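Local coordinates for protein 4-amino-4-deoxy-L-arabinose transferase or related glycosyltransferases of PMT family (Cupriavidus metallidurans, PDB 5EZM) that probably transfers 4-amino-4-deoxy-L-arabinose from a polyprenyl-phosphate carrier to lipid A in the bacterial membrane, as a zinc-binding glycosyltransferase of the GT-C fold, at residues F133-L145 against I353-L367. Numbering follows the deposited sequence.
With MPG ([(Z)-octadec-9-enyl] (2R)-2,3-bis(oxidanyl)propanoate), chain J.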
loop_
_atom_site.group_PDB
_atom_site.type_symbol
_atom_site.label_atom_id
_atom_site.label_comp_id
_atom_site.label_asym_id
_atom_site.label_seq_id
_atom_site.Cartn_x
_atom_site.Cartn_y
_atom_site.Cartn_z
ATOM N N PHE A 133 -26.927 -2.180 8.959
ATOM C CA PHE A 133 -26.924 -2.859 10.245
ATOM C C PHE A 133 -26.998 -1.933 11.451
ATOM O O PHE A 133 -27.123 -2.430 12.576
ATOM C CB PHE A 133 -25.678 -3.747 10.368
ATOM C CG PHE A 133 -25.490 -4.682 9.209
ATOM C CD1 PHE A 133 -26.353 -5.746 9.017
ATOM C CD2 PHE A 133 -24.452 -4.496 8.311
ATOM C CE1 PHE A 133 -26.184 -6.611 7.954
ATOM C CE2 PHE A 133 -24.275 -5.360 7.248
ATOM C CZ PHE A 133 -25.144 -6.418 7.068
ATOM N N GLY A 134 -26.925 -0.624 11.266
ATOM C CA GLY A 134 -27.159 0.312 12.348
ATOM C C GLY A 134 -25.875 0.947 12.852
ATOM O O GLY A 134 -24.768 0.636 12.408
ATOM N N ALA A 135 -26.056 1.845 13.821
ATOM C CA ALA A 135 -24.945 2.659 14.304
ATOM C C ALA A 135 -23.922 1.820 15.067
ATOM O O ALA A 135 -22.713 1.951 14.845
ATOM C CB ALA A 135 -25.476 3.795 15.179
ATOM N N ARG A 136 -24.386 0.956 15.974
ATOM C CA ARG A 136 -23.461 0.180 16.797
ATOM C C ARG A 136 -22.577 -0.714 15.932
ATOM O O ARG A 136 -21.346 -0.733 16.084
ATOM C CB ARG A 136 -24.244 -0.645 17.821
ATOM C CG ARG A 136 -23.416 -1.161 18.992
ATOM C CD ARG A 136 -24.283 -1.906 20.002
ATOM N NE ARG A 136 -23.672 -3.168 20.419
ATOM C CZ ARG A 136 -23.030 -3.353 21.570
ATOM N NH1 ARG A 136 -22.917 -2.357 22.443
ATOM N NH2 ARG A 136 -22.505 -4.539 21.853
ATOM N N ALA A 137 -23.190 -1.449 15.000
ATOM C CA ALA A 137 -22.420 -2.291 14.090
ATOM C C ALA A 137 -21.437 -1.463 13.273
ATOM O O ALA A 137 -20.312 -1.905 13.010
ATOM C CB ALA A 137 -23.361 -3.069 13.171
ATOM N N ALA A 138 -21.842 -0.258 12.862
ATOM C CA ALA A 138 -20.935 0.610 12.116
ATOM C C ALA A 138 -19.726 0.991 12.957
ATOM O O ALA A 138 -18.591 0.990 12.465
ATOM C CB ALA A 138 -21.672 1.861 11.643
ATOM N N ALA A 139 -19.953 1.324 14.231
ATOM C CA ALA A 139 -18.839 1.595 15.133
ATOM C C ALA A 139 -17.907 0.394 15.210
ATOM O O ALA A 139 -16.681 0.534 15.114
ATOM C CB ALA A 139 -19.358 1.969 16.520
ATOM N N PHE A 140 -18.476 -0.805 15.351
ATOM C CA PHE A 140 -17.637 -1.997 15.364
ATOM C C PHE A 140 -16.868 -2.166 14.055
ATOM O O PHE A 140 -15.755 -2.701 14.058
ATOM C CB PHE A 140 -18.485 -3.233 15.663
ATOM C CG PHE A 140 -18.894 -3.343 17.098
ATOM C CD1 PHE A 140 -17.937 -3.396 18.097
ATOM C CD2 PHE A 140 -20.228 -3.391 17.453
ATOM C CE1 PHE A 140 -18.304 -3.495 19.425
ATOM C CE2 PHE A 140 -20.605 -3.490 18.781
ATOM C CZ PHE A 140 -19.641 -3.543 19.767
ATOM N N THR A 141 -17.432 -1.707 12.934
ATOM C CA THR A 141 -16.720 -1.803 11.663
ATOM C C THR A 141 -15.539 -0.839 11.625
ATOM O O THR A 141 -14.439 -1.212 11.195
ATOM C CB THR A 141 -17.682 -1.541 10.501
ATOM O OG1 THR A 141 -18.448 -2.721 10.237
ATOM C CG2 THR A 141 -16.930 -1.146 9.242
ATOM N N GLY A 142 -15.748 0.401 12.078
ATOM C CA GLY A 142 -14.641 1.342 12.148
ATOM C C GLY A 142 -13.526 0.853 13.054
ATOM O O GLY A 142 -12.347 0.896 12.689
ATOM N N LEU A 143 -13.886 0.371 14.246
ATOM C CA LEU A 143 -12.886 -0.190 15.151
ATOM C C LEU A 143 -12.178 -1.381 14.518
ATOM O O LEU A 143 -10.953 -1.520 14.630
ATOM C CB LEU A 143 -13.548 -0.600 16.464
ATOM C CG LEU A 143 -14.285 0.530 17.179
ATOM C CD1 LEU A 143 -15.128 -0.010 18.315
ATOM C CD2 LEU A 143 -13.289 1.552 17.684
ATOM N N ALA A 144 -12.937 -2.244 13.841
ATOM C CA ALA A 144 -12.356 -3.413 13.191
ATOM C C ALA A 144 -11.294 -3.008 12.176
ATOM O O ALA A 144 -10.157 -3.493 12.223
ATOM C CB ALA A 144 -13.455 -4.237 12.523
ATOM N N LEU A 145 -11.649 -2.116 11.248
ATOM C CA LEU A 145 -10.685 -1.693 10.239
ATOM C C LEU A 145 -9.512 -0.943 10.859
ATOM O O LEU A 145 -8.384 -1.039 10.359
ATOM C CB LEU A 145 -11.380 -0.836 9.182
ATOM C CG LEU A 145 -12.444 -1.579 8.370
ATOM C CD1 LEU A 145 -13.101 -0.646 7.374
ATOM C CD2 LEU A 145 -11.830 -2.771 7.657
ATOM N N ILE A 353 -10.062 -6.613 2.992
ATOM C CA ILE A 353 -10.162 -6.199 4.393
ATOM C C ILE A 353 -11.413 -5.372 4.672
ATOM O O ILE A 353 -12.102 -5.658 5.666
ATOM C CB ILE A 353 -8.870 -5.482 4.825
ATOM C CG1 ILE A 353 -7.666 -6.411 4.653
ATOM C CG2 ILE A 353 -8.976 -5.008 6.269
ATOM C CD1 ILE A 353 -7.738 -7.669 5.491
ATOM N N PRO A 354 -11.764 -4.350 3.871
ATOM C CA PRO A 354 -12.990 -3.586 4.182
ATOM C C PRO A 354 -14.223 -4.461 4.326
ATOM O O PRO A 354 -14.972 -4.318 5.302
ATOM C CB PRO A 354 -13.105 -2.621 2.995
ATOM C CG PRO A 354 -11.724 -2.458 2.513
ATOM C CD PRO A 354 -11.068 -3.789 2.697
ATOM N N ALA A 355 -14.446 -5.378 3.380
ATOM C CA ALA A 355 -15.573 -6.298 3.481
ATOM C C ALA A 355 -15.531 -7.062 4.799
ATOM O O ALA A 355 -16.526 -7.109 5.537
ATOM C CB ALA A 355 -15.570 -7.264 2.295
ATOM N N LEU A 356 -14.374 -7.652 5.117
ATOM C CA LEU A 356 -14.194 -8.297 6.414
ATOM C C LEU A 356 -14.588 -7.357 7.544
ATOM O O LEU A 356 -15.312 -7.749 8.470
ATOM C CB LEU A 356 -12.746 -8.757 6.579
ATOM C CG LEU A 356 -12.278 -9.859 5.631
ATOM C CD1 LEU A 356 -10.818 -10.189 5.889
ATOM C CD2 LEU A 356 -13.151 -11.099 5.772
ATOM N N GLY A 357 -14.141 -6.098 7.464
ATOM C CA GLY A 357 -14.549 -5.110 8.450
ATOM C C GLY A 357 -16.049 -5.088 8.655
ATOM O O GLY A 357 -16.539 -5.235 9.781
ATOM N N ILE A 358 -16.803 -4.955 7.557
ATOM C CA ILE A 358 -18.261 -4.990 7.644
ATOM C C ILE A 358 -18.706 -6.230 8.404
ATOM O O ILE A 358 -19.457 -6.143 9.383
ATOM C CB ILE A 358 -18.887 -4.939 6.239
ATOM C CG1 ILE A 358 -18.468 -3.661 5.513
ATOM C CG2 ILE A 358 -20.406 -5.044 6.325
ATOM C CD1 ILE A 358 -19.076 -3.529 4.134
ATOM N N LEU A 359 -18.213 -7.399 7.987
ATOM C CA LEU A 359 -18.573 -8.632 8.675
ATOM C C LEU A 359 -18.216 -8.546 10.152
ATOM O O LEU A 359 -19.049 -8.831 11.022
ATOM C CB LEU A 359 -17.888 -9.828 8.015
ATOM C CG LEU A 359 -18.369 -10.154 6.599
ATOM C CD1 LEU A 359 -17.761 -11.461 6.100
ATOM C CD2 LEU A 359 -19.888 -10.215 6.559
ATOM N N ALA A 360 -16.992 -8.103 10.454
ATOM C CA ALA A 360 -16.603 -7.928 11.847
ATOM C C ALA A 360 -17.615 -7.053 12.573
ATOM O O ALA A 360 -18.100 -7.405 13.657
ATOM C CB ALA A 360 -15.200 -7.328 11.930
ATOM N N GLY A 361 -18.001 -5.941 11.936
ATOM C CA GLY A 361 -18.948 -5.030 12.550
ATOM C C GLY A 361 -20.225 -5.712 12.992
ATOM O O GLY A 361 -20.770 -5.400 14.054
ATOM N N VAL A 362 -20.715 -6.669 12.202
ATOM C CA VAL A 362 -21.947 -7.325 12.621
ATOM C C VAL A 362 -21.648 -8.421 13.634
ATOM O O VAL A 362 -22.399 -8.606 14.599
ATOM C CB VAL A 362 -22.742 -7.846 11.405
ATOM C CG1 VAL A 362 -22.905 -6.744 10.377
ATOM C CG2 VAL A 362 -22.091 -9.057 10.780
ATOM N N ALA A 363 -20.524 -9.129 13.473
ATOM C CA ALA A 363 -20.213 -10.208 14.401
ATOM C C ALA A 363 -20.032 -9.662 15.810
ATOM O O ALA A 363 -20.716 -10.090 16.750
ATOM C CB ALA A 363 -18.969 -10.964 13.939
ATOM N N LEU A 364 -19.139 -8.680 15.963
ATOM C CA LEU A 364 -18.979 -8.012 17.249
ATOM C C LEU A 364 -20.303 -7.458 17.752
ATOM O O LEU A 364 -20.530 -7.397 18.967
ATOM C CB LEU A 364 -17.940 -6.893 17.132
ATOM C CG LEU A 364 -16.547 -7.307 16.645
ATOM C CD1 LEU A 364 -15.675 -6.093 16.342
ATOM C CD2 LEU A 364 -15.868 -8.208 17.663
ATOM N N ASP A 365 -21.203 -7.079 16.839
ATOM C CA ASP A 365 -22.470 -6.499 17.262
ATOM C C ASP A 365 -23.357 -7.505 17.982
ATOM O O ASP A 365 -24.218 -7.099 18.767
ATOM C CB ASP A 365 -23.212 -5.919 16.060
ATOM C CG ASP A 365 -24.413 -5.095 16.464
ATOM O OD1 ASP A 365 -24.382 -4.511 17.568
ATOM O OD2 ASP A 365 -25.384 -5.035 15.679
ATOM N N ARG A 366 -23.160 -8.801 17.748
ATOM C CA ARG A 366 -23.979 -9.830 18.373
ATOM C C ARG A 366 -23.324 -10.446 19.602
ATOM O O ARG A 366 -23.919 -11.330 20.226
ATOM C CB ARG A 366 -24.307 -10.925 17.355
ATOM C CG ARG A 366 -25.036 -10.415 16.125
ATOM C CD ARG A 366 -25.185 -11.506 15.076
ATOM N NE ARG A 366 -25.900 -11.034 13.892
ATOM C CZ ARG A 366 -26.045 -11.740 12.775
ATOM N NH1 ARG A 366 -25.519 -12.956 12.683
ATOM N NH2 ARG A 366 -26.712 -11.229 11.748
ATOM N N LEU A 367 -22.128 -9.997 19.972
ATOM C CA LEU A 367 -21.394 -10.603 21.074
ATOM C C LEU A 367 -21.909 -10.120 22.423
ATOM O O LEU A 367 -22.159 -8.927 22.622
ATOM C CB LEU A 367 -19.903 -10.292 20.957
ATOM C CG LEU A 367 -19.188 -10.854 19.730
ATOM C CD1 LEU A 367 -17.706 -10.517 19.783
ATOM C CD2 LEU A 367 -19.403 -12.356 19.630
HETATM C C2 MPG J . -18.946 8.034 8.074
HETATM C C3 MPG J . -20.170 7.320 8.632
HETATM C C4 MPG J . -20.128 7.210 10.147
HETATM C C5 MPG J . -21.303 6.395 10.710
HETATM C C6 MPG J . -21.246 6.280 12.243
HETATM C C7 MPG J . -22.323 5.336 12.813
HETATM C C8 MPG J . -22.227 5.205 14.352
#
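Thr141 and Gly361 mark the closest backbone approach of the two segments, a worked example of how small residues let transmembrane helices close up: their CA atoms lie 4.0 Å apart. The short axes come within 7.1 Å, their N-to-C directions 128° apart. Gly357 and Gly361 present bare CA atoms to Leu145 CD2 and to Ala137 O and Thr141 OG1. Thr141 OG1, anti to its own carbonyl carbon (chi1 -80°), hydrogen-bonds to Gly357 O at 3.2 Å from above the carbonyl plane; that oxygen also accepts from Gly361 N. Toward the other end, Val362 CG1 sits over one face of the Phe133 ring, while Leu364 CB covers a face of Phe140, 3.9 Å from the ring centroid. Arg136 NE, its bond lying in the guanidinium plane, makes a salt bridge to Asp365 OD1 at 3.2 Å, and Phe140 CE2 lies against a guanidinium face. With an alanine at Phe140, Leu364 CB would probably lose the ring it packs on and the guanidinium the group against its face, leaving Asp365 to hold Arg136. Lipid chain MPG lies along Ala135 and Ala138. Helix 112-133 packs on Thr141 and Leu145, helix 303-310 on Val362, and helix 323-339 on Phe133.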